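Local coordinates for protein 2-keto-3-deoxygluconate kinase (Thermotoga maritima, PDB 2AFB) that probably phosphorylates 2-keto-3-deoxygluconate at the expense of ATP, as a sugar kinase of the pfkB family within the ribokinase clan, at residues 128-133 / 156-161; 134-139 / 163-168; 142-147 / 191-196. One frame throughout, in Å; residues are numbered along the deposited sequence.

All three contacts are buried and lie within one pfkB kinase chain. Contacts 1 and 2 share the short helix 132-135 and the helix 155-169, and Trp-132 O packs on Val-165 CG1 between them. Contact 3 lies deeper: its centre is about 12 Å from the centre of the chain, against about 19 and 20 Å for contacts 1 and 2. It joins strand 139-145 to helix 186-196. Contact 1 mixes aromatic packing with a water bridge from Trp-132 to the carboxylate of Asp-161. Contact 2 is purely aliphatic. Contact 3 sets a selenomethionine methyl against a glycine, with two phenylalanines packed more loosely beside it. Leu-159 and Leu-163 of helix 155-169 carry the packing on to Phe-144.

Contact 1 of 3, residues 128-133 / 156-161; sequences EDFDWE and PLILED
Trp-132 and Ile-158 cover the most surface here, with Asp-161 next. Ile-158 CG2 sits at the edge of the indole, in its plane, 3.7 Å from Trp-132 CZ2. The same methyl reaches Phe-130 CD2 at 3.8 Å, so one branch touches two rings. This branch is anti to the backbone N, while CG1 lies beside that N (chi1 -65°) and carries CD1 toward Phe-130 CE2. Asp-161 CB approaches Trp-132 CD1 at 3.5 Å, and the two side chains cross at about a right angle. Asp-161 C lies over one face of the indole and Phe-130 CB over the other. Trp-132 NE1 is close to Ile-158 O, but the angle is too poor for a hydrogen bond. Instead NE1 donates to a water at 2.9 Å, which donates to Asp-161 OD2 at 2.8 Å. Asp-161 OD1 also salt-bridges Arg-127. A leucine in place of Trp-132 would probably leave the water without its N-H donor and open a gap beside Ile-158. Phe-18 of strand 14-18 meets both aromatic rings edge-to-face. The contact packs the start of helix 132-135 and the residues before it against helix 155-169, on the central sheet of the ribokinase-like fold.

Contact 2 of 3, residues 134-139 / 163-168; sequences KILDGA and LKVANE
The chain leaves helix 132-135 through a type II beta turn from Leu-136 to Ala-139, closed by Ala-139 N to Leu-136 O at 2.9 Å, and comes nearest to helix 155-169 where the CA atoms of Leu-136 and Ala-166 are 6.7 Å apart. Gly-138 takes the positive phi of the turn, 76°. Leu-136 carries the whole contact from its side. Its side chain sets out toward the helix, and with CG beside the backbone N (chi1 -65°) the methyl CD1 is brought to Val-165 and Ala-166. CD1 lies 3.9 Å from Val-165 CG1. It also rests 3.8 Å from Ala-166 N, over the helix backbone, and 4.3 Å from Ala-166 CB. The small side chain of Ala-166 is consistent with so close an approach to the main chain. This is part of the alpha/beta layering of the ribokinase-like fold: the turn leads into strand 139-145, and helix 155-169 follows that strand and packs on the sheet. The other methyl of Leu-136, CD2, meets the ring of Phe-142 on strand 139-145. Leu-136 also touches Val-16 of strand 14-18, while Ala-166 rests on Val-173 of strand 172-176. Lys-14 NZ donates a hydrogen bond to Asp-137 O in the turn.

Contact 3 of 3, residues 142-147 / 191-196; sequences FHFSGI and KVMIPF
Met-193, a selenomethionine, reaches across to Gly-146 and makes the close part of this contact. Its terminal methyl CE lies 3.6 Å from Gly-146 CA, and SE is 4.0 Å from the same atom. The side chain leaves the helix beside the backbone N, then bends at chi2 (-73°) and again at chi3 (-70°). These bends bring the methyl over to the glycine, although the side chain does not set out toward the strand. A CB on Gly-146 would lie only about 3.1 Å from Met-193 CE, so the methyl is packed where a side chain would start. The aromatic part is looser. Phe-144 CZ stands 4.4 Å from Phe-196 CB, and Phe-144 CE2 is 4.5 Å from Met-193 CE. Phe-196 CB and Met-193 CE both meet the Phe-144 ring obliquely. Phe-196 CB, rather than its ring, makes the nearest approach to Phe-144, and Val-192 O lies over one face of the Phe-196 ring, offset toward the rim. The solvent side of the helix carries the exposed Lys-191 and Pro-195. No hydrogen bond crosses between the segments. At the end of the strand, Ser-145 OG accepts from Ile-147 N at 3.2 Å in an ST turn, and OG also bonds to Glu-47. Strand 139-145 lies between strands 14-18 and 172-176, bonded to Val-16 on one and to Ser-174 on the other. Phe-144 touches Leu-159 and Leu-163, Phe-196 meets Leu-163 and Met-193 reaches Cys-175, so helix 186-196 packs beside helix 155-169 against the central sheet.

Contact 1 of 3, residues 128-133 / 156-161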
loop_
_atom_site.group_PDB
_atom_site.type_symbol
_atom_site.label_atom_id
_atom_site.label_comp_id
_atom_site.label_asym_id
_atom_site.label_seq_id
_atom_site.Cartn_x
_atom_site.Cartn_y
_atom_site.Cartn_z
ATOM N N GLU A 128 1.382 39.816 18.639
ATOM C CA GLU A 128 1.786 39.432 19.995
ATOM C C GLU A 128 2.131 37.962 20.112
ATOM O O GLU A 128 2.678 37.519 21.132
ATOM C CB GLU A 128 0.681 39.770 21.011
ATOM N N ASP A 129 1.832 37.198 19.065
ATOM C CA ASP A 129 2.124 35.755 19.064
ATOM C C ASP A 129 3.601 35.444 19.061
ATOM O O ASP A 129 3.954 34.324 19.388
ATOM C CB ASP A 129 1.407 35.051 17.893
ATOM C CG ASP A 129 -0.127 35.028 18.075
ATOM O OD1 ASP A 129 -0.588 35.166 19.208
ATOM O OD2 ASP A 129 -0.886 34.871 17.096
ATOM N N PHE A 130 4.435 36.443 18.732
ATOM C CA PHE A 130 5.875 36.278 18.473
ATOM C C PHE A 130 6.734 37.329 19.168
ATOM O O PHE A 130 6.500 38.529 19.006
ATOM C CB PHE A 130 6.168 36.369 16.960
ATOM C CG PHE A 130 5.338 35.461 16.152
ATOM C CD1 PHE A 130 5.585 34.073 16.164
ATOM C CD2 PHE A 130 4.284 35.948 15.391
ATOM C CE1 PHE A 130 4.788 33.189 15.421
ATOM C CE2 PHE A 130 3.474 35.074 14.648
ATOM C CZ PHE A 130 3.725 33.678 14.670
ATOM N N ASP A 131 7.746 36.845 19.890
ATOM C CA ASP A 131 8.664 37.652 20.672
ATOM C C ASP A 131 9.963 37.694 19.908
ATOM O O ASP A 131 10.799 36.800 20.048
ATOM C CB ASP A 131 8.874 37.018 22.052
ATOM C CG ASP A 131 9.652 37.909 22.991
ATOM O OD1 ASP A 131 10.245 38.911 22.529
ATOM O OD2 ASP A 131 9.665 37.599 24.205
ATOM N N TRP A 132 10.104 38.716 19.072
ATOM C CA TRP A 132 11.168 38.735 18.086
ATOM C C TRP A 132 12.509 38.957 18.717
ATOM O O TRP A 132 13.510 38.431 18.241
ATOM C CB TRP A 132 10.892 39.757 16.978
ATOM C CG TRP A 132 9.772 39.277 16.089
ATOM C CD1 TRP A 132 8.510 39.797 16.001
ATOM C CD2 TRP A 132 9.803 38.156 15.203
ATOM N NE1 TRP A 132 7.763 39.069 15.102
ATOM C CE2 TRP A 132 8.533 38.049 14.616
ATOM C CE3 TRP A 132 10.792 37.221 14.846
ATOM C CZ2 TRP A 132 8.236 37.084 13.657
ATOM C CZ3 TRP A 132 10.487 36.256 13.922
ATOM C CH2 TRP A 132 9.223 36.193 13.331
ATOM N N GLU A 133 12.515 39.690 19.826
ATOM C CA GLU A 133 13.709 39.874 20.619
ATOM C C GLU A 133 14.244 38.573 21.176
ATOM O O GLU A 133 15.436 38.438 21.329
ATOM C CB GLU A 133 13.435 40.842 21.802
ATOM C CG GLU A 133 13.158 42.278 21.387
ATOM C CD GLU A 133 14.414 42.995 20.868
ATOM O OE1 GLU A 133 15.530 42.448 21.051
ATOM O OE2 GLU A 133 14.276 44.095 20.278
ATOM N N PRO A 156 2.071 41.141 7.255
ATOM C CA PRO A 156 3.066 42.153 6.872
ATOM C C PRO A 156 3.625 42.901 8.062
ATOM O O PRO A 156 4.798 43.199 8.094
ATOM C CB PRO A 156 2.289 43.067 5.932
ATOM C CG PRO A 156 1.190 42.180 5.373
ATOM C CD PRO A 156 0.775 41.370 6.590
ATOM N N LEU A 157 2.787 43.175 9.053
ATOM C CA LEU A 157 3.255 43.818 10.253
ATOM C C LEU A 157 4.130 42.896 11.079
ATOM O O LEU A 157 5.091 43.349 11.675
ATOM C CB LEU A 157 2.089 44.352 11.083
ATOM C CG LEU A 157 1.253 45.497 10.502
ATOM C CD1 LEU A 157 0.281 46.026 11.561
ATOM C CD2 LEU A 157 2.109 46.664 9.997
ATOM N N ILE A 158 3.775 41.621 11.154
ATOM C CA ILE A 158 4.604 40.639 11.848
ATOM C C ILE A 158 6.019 40.540 11.236
ATOM O O ILE A 158 7.014 40.449 11.974
ATOM C CB ILE A 158 3.963 39.244 11.861
ATOM C CG1 ILE A 158 2.680 39.277 12.682
ATOM C CG2 ILE A 158 4.951 38.226 12.458
ATOM C CD1 ILE A 158 1.743 38.103 12.510
ATOM N N LEU A 159 6.103 40.542 9.901
ATOM C CA LEU A 159 7.422 40.510 9.239
ATOM C C LEU A 159 8.212 41.764 9.487
ATOM O O LEU A 159 9.423 41.704 9.689
ATOM C CB LEU A 159 7.324 40.283 7.730
ATOM C CG LEU A 159 7.523 38.807 7.449
ATOM C CD1 LEU A 159 6.962 38.397 6.064
ATOM C CD2 LEU A 159 9.034 38.496 7.632
ATOM N N GLU A 160 7.520 42.903 9.447
ATOM C CA GLU A 160 8.178 44.166 9.719
ATOM C C GLU A 160 8.736 44.197 11.121
ATOM O O GLU A 160 9.836 44.725 11.326
ATOM C CB GLU A 160 7.235 45.346 9.509
ATOM C CG GLU A 160 8.002 46.651 9.341
ATOM C CD GLU A 160 7.118 47.827 8.984
ATOM O OE1 GLU A 160 7.684 48.901 8.697
ATOM O OE2 GLU A 160 5.876 47.688 8.993
ATOM N N ASP A 161 7.971 43.670 12.079
ATOM C CA ASP A 161 8.446 43.511 13.472
ATOM C C ASP A 161 9.735 42.712 13.474
ATOM O O ASP A 161 10.716 43.125 14.076
ATOM C CB ASP A 161 7.455 42.758 14.368
ATOM C CG ASP A 161 6.217 43.575 14.742
ATOM O OD1 ASP A 161 6.251 44.821 14.665
ATOM O OD2 ASP A 161 5.186 42.957 15.105
HETATM O O HOH W 1 5.182 40.169 15.621
#

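Contact 2 of 3, residues 134-139 / 163-168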
loop_
_atom_site.group_PDB
_atom_site.type_symbol
_atom_site.label_atom_id
_atom_site.label_comp_id
_atom_site.label_asym_id
_atom_site.label_seq_id
_atom_site.Cartn_x
_atom_site.Cartn_y
_atom_site.Cartn_z
ATOM N N LYS A 134 13.362 37.644 21.554
ATOM C CA LYS A 134 13.768 36.324 22.092
ATOM C C LYS A 134 14.190 35.393 20.937
ATOM O O LYS A 134 15.275 34.796 20.935
ATOM C CB LYS A 134 12.608 35.730 22.923
ATOM C CG LYS A 134 12.822 34.341 23.533
ATOM N N ILE A 135 13.326 35.324 19.932
ATOM C CA ILE A 135 13.545 34.540 18.740
ATOM C C ILE A 135 14.913 34.828 18.093
ATOM O O ILE A 135 15.665 33.895 17.787
ATOM C CB ILE A 135 12.402 34.777 17.703
ATOM C CG1 ILE A 135 11.090 34.165 18.178
ATOM C CG2 ILE A 135 12.750 34.193 16.300
ATOM C CD1 ILE A 135 9.846 34.729 17.428
ATOM N N LEU A 136 15.227 36.100 17.867
ATOM C CA LEU A 136 16.416 36.441 17.077
ATOM C C LEU A 136 17.663 36.666 17.928
ATOM O O LEU A 136 18.749 36.891 17.388
ATOM C CB LEU A 136 16.143 37.632 16.157
ATOM C CG LEU A 136 15.111 37.388 15.064
ATOM C CD1 LEU A 136 14.589 38.711 14.481
ATOM C CD2 LEU A 136 15.664 36.532 13.970
ATOM N N ASP A 137 17.520 36.566 19.248
ATOM C CA ASP A 137 18.678 36.643 20.111
ATOM C C ASP A 137 19.701 35.618 19.634
ATOM O O ASP A 137 19.402 34.426 19.507
ATOM C CB ASP A 137 18.316 36.421 21.570
ATOM C CG ASP A 137 19.482 36.748 22.516
ATOM O OD1 ASP A 137 19.870 37.938 22.574
ATOM O OD2 ASP A 137 20.004 35.821 23.194
ATOM N N GLY A 138 20.900 36.094 19.317
ATOM C CA GLY A 138 21.995 35.210 18.923
ATOM C C GLY A 138 21.929 34.650 17.508
ATOM O O GLY A 138 22.758 33.831 17.141
ATOM N N ALA A 139 20.926 35.060 16.718
ATOM C CA ALA A 139 20.749 34.546 15.352
ATOM C C ALA A 139 21.834 35.084 14.416
ATOM O O ALA A 139 22.152 36.258 14.455
ATOM C CB ALA A 139 19.343 34.913 14.796
ATOM N N LEU A 163 11.861 42.157 11.094
ATOM C CA LEU A 163 12.947 42.729 10.309
ATOM C C LEU A 163 13.599 43.914 11.043
ATOM O O LEU A 163 14.796 44.176 10.920
ATOM C CB LEU A 163 12.405 43.178 8.964
ATOM C CG LEU A 163 12.057 42.098 7.967
ATOM C CD1 LEU A 163 11.250 42.671 6.786
ATOM C CD2 LEU A 163 13.334 41.434 7.496
ATOM N N LYS A 164 12.792 44.648 11.791
ATOM C CA LYS A 164 13.316 45.719 12.615
ATOM C C LYS A 164 14.227 45.167 13.695
ATOM O O LYS A 164 15.279 45.713 13.937
ATOM C CB LYS A 164 12.192 46.510 13.253
ATOM C CG LYS A 164 11.523 47.468 12.284
ATOM C CD LYS A 164 10.529 48.342 13.013
ATOM C CE LYS A 164 9.594 49.101 12.072
ATOM N NZ LYS A 164 8.273 49.363 12.760
ATOM N N VAL A 165 13.834 44.093 14.358
ATOM C CA VAL A 165 14.742 43.453 15.324
ATOM C C VAL A 165 16.008 42.862 14.688
ATOM O O VAL A 165 17.113 42.990 15.209
ATOM C CB VAL A 165 14.024 42.352 16.092
ATOM C CG1 VAL A 165 15.000 41.620 17.046
ATOM C CG2 VAL A 165 12.852 42.971 16.874
ATOM N N ALA A 166 15.846 42.177 13.579
ATOM C CA ALA A 166 16.986 41.671 12.849
ATOM C C ALA A 166 17.957 42.808 12.612
ATOM O O ALA A 166 19.133 42.667 12.816
ATOM C CB ALA A 166 16.533 41.108 11.536
ATOM N N ASN A 167 17.449 43.948 12.165
ATOM C CA ASN A 167 18.292 45.093 11.835
ATOM C C ASN A 167 18.928 45.669 13.078
ATOM O O ASN A 167 20.083 46.040 13.045
ATOM C CB ASN A 167 17.463 46.163 11.140
ATOM C CG ASN A 167 18.266 47.389 10.781
ATOM O OD1 ASN A 167 19.238 47.306 10.030
ATOM N ND2 ASN A 167 17.840 48.536 11.280
ATOM N N GLU A 168 18.163 45.758 14.166
ATOM C CA GLU A 168 18.714 46.194 15.457
ATOM C C GLU A 168 19.862 45.282 15.889
ATOM O O GLU A 168 20.866 45.760 16.381
ATOM C CB GLU A 168 17.617 46.206 16.537
ATOM C CG GLU A 168 18.096 46.230 18.010
ATOM C CD GLU A 168 17.033 45.671 18.984
ATOM O OE1 GLU A 168 15.804 45.713 18.666
ATOM O OE2 GLU A 168 17.446 45.162 20.057
#

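Contact 3 of 3, residues 142-147 / 191-196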
loop_
_atom_site.group_PDB
_atom_site.type_symbol
_atom_site.label_atom_id
_atom_site.label_comp_id
_atom_site.label_asym_id
_atom_site.label_seq_id
_atom_site.Cartn_x
_atom_site.Cartn_y
_atom_site.Cartn_z
ATOM N N PHE A 142 18.372 35.336 9.309
ATOM C CA PHE A 142 16.916 35.357 9.211
ATOM C C PHE A 142 16.459 35.341 7.742
ATOM O O PHE A 142 16.907 36.135 6.900
ATOM C CB PHE A 142 16.334 36.578 9.893
ATOM C CG PHE A 142 14.856 36.629 9.838
ATOM C CD1 PHE A 142 14.106 35.735 10.542
ATOM C CD2 PHE A 142 14.203 37.547 9.024
ATOM C CE1 PHE A 142 12.722 35.786 10.479
ATOM C CE2 PHE A 142 12.808 37.578 8.952
ATOM C CZ PHE A 142 12.081 36.729 9.690
ATOM N N HIS A 143 15.578 34.410 7.467
ATOM C CA HIS A 143 15.050 34.165 6.129
ATOM C C HIS A 143 13.515 34.224 6.071
ATOM O O HIS A 143 12.856 33.652 6.930
ATOM C CB HIS A 143 15.534 32.805 5.591
ATOM C CG HIS A 143 15.021 32.518 4.227
ATOM N ND1 HIS A 143 15.505 33.163 3.113
ATOM C CD2 HIS A 143 13.992 31.741 3.807
ATOM C CE1 HIS A 143 14.835 32.745 2.053
ATOM N NE2 HIS A 143 13.888 31.909 2.456
ATOM N N PHE A 144 12.966 34.914 5.051
ATOM C CA PHE A 144 11.512 34.943 4.781
ATOM C C PHE A 144 11.304 34.895 3.291
ATOM O O PHE A 144 12.276 35.065 2.528
ATOM C CB PHE A 144 10.771 36.177 5.394
ATOM C CG PHE A 144 11.126 37.525 4.764
ATOM C CD1 PHE A 144 12.344 38.152 5.041
ATOM C CD2 PHE A 144 10.228 38.173 3.926
ATOM C CE1 PHE A 144 12.648 39.381 4.468
ATOM C CE2 PHE A 144 10.523 39.358 3.351
ATOM C CZ PHE A 144 11.738 39.972 3.613
ATOM N N SER A 145 10.056 34.601 2.873
ATOM C CA SER A 145 9.703 34.675 1.462
ATOM C C SER A 145 8.457 35.522 1.194
ATOM O O SER A 145 7.633 35.744 2.095
ATOM C CB SER A 145 9.519 33.289 0.886
ATOM O OG SER A 145 8.155 32.950 0.874
ATOM N N GLY A 146 8.308 35.970 -0.057
ATOM C CA GLY A 146 7.135 36.786 -0.475
ATOM C C GLY A 146 5.774 36.068 -0.484
ATOM O O GLY A 146 4.713 36.670 -0.703
ATOM N N ILE A 147 5.788 34.769 -0.254
ATOM C CA ILE A 147 4.556 34.038 -0.092
ATOM C C ILE A 147 3.828 34.501 1.164
ATOM O O ILE A 147 2.602 34.517 1.191
ATOM C CB ILE A 147 4.834 32.530 -0.014
ATOM C CG1 ILE A 147 5.042 31.991 -1.427
ATOM C CG2 ILE A 147 3.675 31.783 0.634
ATOM C CD1 ILE A 147 5.911 30.809 -1.471
ATOM N N LYS A 191 3.941 47.079 -3.755
ATOM C CA LYS A 191 3.658 48.072 -2.713
ATOM C C LYS A 191 4.222 47.593 -1.359
ATOM O O LYS A 191 4.746 48.385 -0.604
ATOM C CB LYS A 191 2.148 48.399 -2.612
ATOM C CG LYS A 191 1.722 49.803 -3.164
ATOM C CD LYS A 191 1.439 49.852 -4.708
ATOM C CE LYS A 191 2.722 49.963 -5.587
ATOM N NZ LYS A 191 2.651 49.150 -6.856
ATOM N N VAL A 192 4.131 46.296 -1.091
ATOM C CA VAL A 192 4.549 45.691 0.177
ATOM C C VAL A 192 6.025 45.262 0.228
ATOM O O VAL A 192 6.718 45.436 1.239
ATOM C CB VAL A 192 3.660 44.420 0.498
ATOM C CG1 VAL A 192 4.176 43.678 1.729
ATOM C CG2 VAL A 192 2.184 44.846 0.703
HETATM N N MSE A 193 6.509 44.678 -0.853
HETATM C CA MSE A 193 7.827 44.074 -0.821
HETATM C C MSE A 193 8.973 45.062 -1.033
HETATM O O MSE A 193 10.081 44.833 -0.576
HETATM C CB MSE A 193 7.886 42.998 -1.872
HETATM C CG MSE A 193 6.884 41.889 -1.592
HETATM SE SE MSE A 193 7.484 40.747 -0.015
HETATM C CE MSE A 193 9.096 39.780 -0.890
ATOM N N ILE A 194 8.728 46.133 -1.767
ATOM C CA ILE A 194 9.803 47.068 -2.085
ATOM C C ILE A 194 10.287 47.698 -0.798
ATOM O O ILE A 194 11.475 47.647 -0.534
ATOM C CB ILE A 194 9.409 48.066 -3.209
ATOM C CG1 ILE A 194 9.631 47.374 -4.545
ATOM C CG2 ILE A 194 10.227 49.379 -3.142
ATOM C CD1 ILE A 194 8.845 47.923 -5.719
ATOM N N PRO A 195 9.373 48.215 0.051
ATOM C CA PRO A 195 9.848 48.681 1.360
ATOM C C PRO A 195 10.667 47.685 2.175
ATOM O O PRO A 195 11.616 48.077 2.801
ATOM C CB PRO A 195 8.556 49.062 2.092
ATOM C CG PRO A 195 7.661 49.510 0.994
ATOM C CD PRO A 195 7.930 48.452 -0.102
ATOM N N PHE A 196 10.346 46.394 2.116
ATOM C CA PHE A 196 11.113 45.416 2.877
ATOM C C PHE A 196 12.545 45.252 2.358
ATOM O O PHE A 196 13.420 44.771 3.074
ATOM C CB PHE A 196 10.415 44.051 2.873
ATOM C CG PHE A 196 9.120 43.992 3.656
ATOM C CD1 PHE A 196 8.887 44.789 4.781
ATOM C CD2 PHE A 196 8.150 43.091 3.291
ATOM C CE1 PHE A 196 7.690 44.699 5.498
ATOM C CE2 PHE A 196 6.942 43.000 4.003
ATOM C CZ PHE A 196 6.719 43.797 5.105
#